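Nucleoprotein (Human coronavirus NL63, PDB 5N4K) probably packages the viral RNA genome into a helical ribonucleocapsid, with this N-terminal domain serving to bind the RNA. Local coordinates at residues E61-W66 and L99-R104. Sequence-based numbering, arbitrary orientation. Where two conformers were deposited one is given.
With SO4 (sulfate ion), chain I.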
loop_
_atom_site.group_PDB
_atom_site.type_symbol
_atom_site.label_atom_id
_atom_site.label_comp_id
_atom_site.label_asym_id
_atom_site.label_seq_id
_atom_site.Cartn_x
_atom_site.Cartn_y
_atom_site.Cartn_z
ATOM N N GLU A 61 16.842 -8.178 14.202
ATOM C CA GLU A 61 15.709 -8.119 13.278
ATOM C C GLU A 61 14.489 -7.451 13.872
ATOM O O GLU A 61 13.437 -7.450 13.219
ATOM C CB GLU A 61 15.369 -9.499 12.747
ATOM C CG GLU A 61 16.443 -10.086 11.882
ATOM C CD GLU A 61 16.166 -11.529 11.421
ATOM O OE1 GLU A 61 15.826 -12.346 12.338
ATOM O OE2 GLU A 61 16.323 -11.813 10.175
ATOM N N GLN A 62 14.548 -6.864 15.054
ATOM C CA GLN A 62 13.363 -6.281 15.707
ATOM C C GLN A 62 13.209 -4.829 15.235
ATOM O O GLN A 62 13.416 -3.852 15.917
ATOM C CB GLN A 62 13.424 -6.334 17.212
ATOM C CG GLN A 62 13.663 -7.742 17.821
ATOM C CD GLN A 62 12.714 -8.765 17.251
ATOM O OE1 GLN A 62 11.510 -8.602 17.451
ATOM N NE2 GLN A 62 13.191 -9.710 16.583
ATOM N N ILE A 63 12.816 -4.718 13.950
ATOM C CA ILE A 63 12.829 -3.443 13.234
ATOM C C ILE A 63 11.870 -3.578 12.014
ATOM O O ILE A 63 11.843 -4.628 11.369
ATOM C CB ILE A 63 14.285 -3.101 12.807
ATOM C CG1 ILE A 63 14.315 -1.768 12.066
ATOM C CG2 ILE A 63 14.934 -4.229 12.030
ATOM C CD1 ILE A 63 15.748 -1.205 12.050
ATOM N N GLY A 64 11.174 -2.490 11.697
ATOM C CA GLY A 64 10.321 -2.520 10.532
ATOM C C GLY A 64 9.468 -1.306 10.505
ATOM O O GLY A 64 9.847 -0.211 10.907
ATOM N N TYR A 65 8.252 -1.498 9.949
ATOM C CA TYR A 65 7.329 -0.371 9.789
ATOM C C TYR A 65 5.871 -0.787 9.950
ATOM O O TYR A 65 5.533 -1.956 9.727
ATOM C CB TYR A 65 7.505 0.368 8.376
ATOM C CG TYR A 65 7.306 -0.584 7.195
ATOM C CD1 TYR A 65 8.310 -1.410 6.725
ATOM C CD2 TYR A 65 6.059 -0.687 6.567
ATOM C CE1 TYR A 65 8.123 -2.278 5.631
ATOM C CE2 TYR A 65 5.868 -1.524 5.508
ATOM C CZ TYR A 65 6.870 -2.325 5.058
ATOM O OH TYR A 65 6.613 -3.230 4.050
ATOM N N TRP A 66 5.077 0.211 10.310
ATOM C CA TRP A 66 3.599 0.134 10.276
ATOM C C TRP A 66 3.116 0.873 9.051
ATOM O O TRP A 66 3.473 1.989 8.838
ATOM C CB TRP A 66 3.015 0.683 11.540
ATOM C CG TRP A 66 3.296 -0.091 12.768
ATOM C CD1 TRP A 66 4.377 0.054 13.602
ATOM C CD2 TRP A 66 2.532 -1.175 13.324
ATOM N NE1 TRP A 66 4.320 -0.813 14.614
ATOM C CE2 TRP A 66 3.209 -1.607 14.476
ATOM C CE3 TRP A 66 1.389 -1.833 12.926
ATOM C CZ2 TRP A 66 2.719 -2.657 15.263
ATOM C CZ3 TRP A 66 0.893 -2.901 13.695
ATOM C CH2 TRP A 66 1.561 -3.295 14.821
ATOM N N LEU A 99 12.059 -0.114 0.676
ATOM C CA LEU A 99 12.464 1.035 1.478
ATOM C C LEU A 99 13.553 0.697 2.482
ATOM O O LEU A 99 13.484 -0.276 3.171
ATOM C CB LEU A 99 11.289 1.667 2.205
ATOM C CG LEU A 99 10.194 2.318 1.360
ATOM C CD1 LEU A 99 9.078 2.851 2.243
ATOM C CD2 LEU A 99 10.694 3.326 0.368
ATOM N N LYS A 100 14.543 1.592 2.537
ATOM C CA LYS A 100 15.543 1.583 3.597
ATOM C C LYS A 100 14.915 2.078 4.873
ATOM O O LYS A 100 13.949 2.769 4.831
ATOM C CB LYS A 100 16.771 2.421 3.139
ATOM C CG LYS A 100 17.424 1.994 1.802
ATOM C CD LYS A 100 18.695 2.800 1.528
ATOM C CE LYS A 100 19.422 2.363 0.262
ATOM N NZ LYS A 100 20.700 3.107 0.023
ATOM N N PHE A 101 15.525 1.739 6.007
ATOM C CA PHE A 101 14.960 2.154 7.271
ATOM C C PHE A 101 14.776 3.623 7.342
ATOM O O PHE A 101 15.770 4.402 7.144
ATOM C CB PHE A 101 15.860 1.679 8.460
ATOM C CG PHE A 101 15.253 1.917 9.808
ATOM C CD1 PHE A 101 13.963 1.429 10.127
ATOM C CD2 PHE A 101 15.899 2.666 10.768
ATOM C CE1 PHE A 101 13.409 1.625 11.350
ATOM C CE2 PHE A 101 15.286 2.907 12.002
ATOM C CZ PHE A 101 14.058 2.430 12.293
ATOM N N ARG A 102 13.641 4.126 7.590
ATOM C CA ARG A 102 13.277 5.498 7.747
ATOM C C ARG A 102 13.243 6.323 6.471
ATOM O O ARG A 102 12.992 7.533 6.513
ATOM C CB ARG A 102 14.125 6.205 8.798
ATOM C CG ARG A 102 13.807 5.631 10.209
ATOM C CD ARG A 102 14.783 6.100 11.283
ATOM N NE ARG A 102 14.728 7.465 11.539
ATOM C CZ ARG A 102 15.766 8.353 11.456
ATOM N NH1 ARG A 102 16.952 7.996 10.982
ATOM N NH2 ARG A 102 15.397 9.590 11.698
ATOM N N GLN A 103 13.335 5.660 5.343
ATOM C CA GLN A 103 13.044 6.332 4.062
ATOM C C GLN A 103 11.662 6.875 4.062
ATOM O O GLN A 103 10.750 6.181 4.423
ATOM C CB GLN A 103 13.310 5.356 2.919
ATOM C CG GLN A 103 13.311 5.941 1.567
ATOM C CD GLN A 103 13.863 4.996 0.532
ATOM O OE1 GLN A 103 14.471 3.923 0.710
ATOM N NE2 GLN A 103 13.533 5.433 -0.711
ATOM N N ARG A 104 11.508 8.144 3.705
ATOM C CA ARG A 104 10.246 8.794 3.919
ATOM C C ARG A 104 9.206 8.369 2.929
ATOM O O ARG A 104 9.406 8.452 1.684
ATOM C CB ARG A 104 10.407 10.290 3.838
ATOM C CG ARG A 104 11.214 10.906 4.921
ATOM C CD ARG A 104 11.609 12.349 4.529
ATOM N NE ARG A 104 12.516 12.424 3.344
ATOM C CZ ARG A 104 12.204 12.940 2.134
ATOM N NH1 ARG A 104 10.999 13.467 1.888
ATOM N NH2 ARG A 104 13.095 12.915 1.150
HETATM S S SO4 I . 11.519 8.888 11.418
HETATM O O1 SO4 I . 10.747 9.956 12.067
HETATM O O2 SO4 I . 12.267 8.165 12.454
HETATM O O3 SO4 I . 10.799 7.944 10.533
HETATM O O4 SO4 I . 12.420 9.570 10.461
#
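I63 lays the end of its side chain flat against the ring of F101. I63 CD1 sits over the middle of one face, 3.7 Å from the centroid of the F101 ring and 10° off the ring normal, a well-aimed CH-pi contact. I63 CG1 comes nearer the rim, 3.6 Å from F101 CE1, so the CG1-CD1 limb runs from the ring's edge to its centre. With CG1 anti to the backbone N (chi1 -180°) and CD1 extended beyond it, this limb lies nearly parallel to the ring. The opposite face of F101 carries the aliphatic part of the next residue: R102 CG lies 3.5 Å above the ring plane, displaced toward the rim. The phenyl group is layered between an isoleucine methyl and an arginine methylene, while G64 O reaches its edge near the ring plane, 4.0 Å from F101 CE1.

The contact joins the start of strand 63-73, in the antiparallel sheet of the coronavirus nucleocapsid N-terminal domain, to the loop between strands 80-90 and 108-112. Residues 100-103 form a type II beta turn, with F101 and R102 at its central positions. Q103 N bonds back to K100 O, and the Q103 side chain adds a second tie, its OE1 accepting K100 N at 3.0 Å. The ring of W110, on the neighbouring strand 108-112, meets F101 at a steep angle.

Beyond the F101 ring, the R102 chain bends at chi3 and turns its guanidinium to a sulfate, probably from the crystallisation liquor. R102 NE gives sulfate O2 a nearly straight in-plane hydrogen bond of 2.7 Å; NH2 adds a weak one to O4. The anion would partly offset the arginine's positive charge. R102 lies in the region predicted to bind RNA.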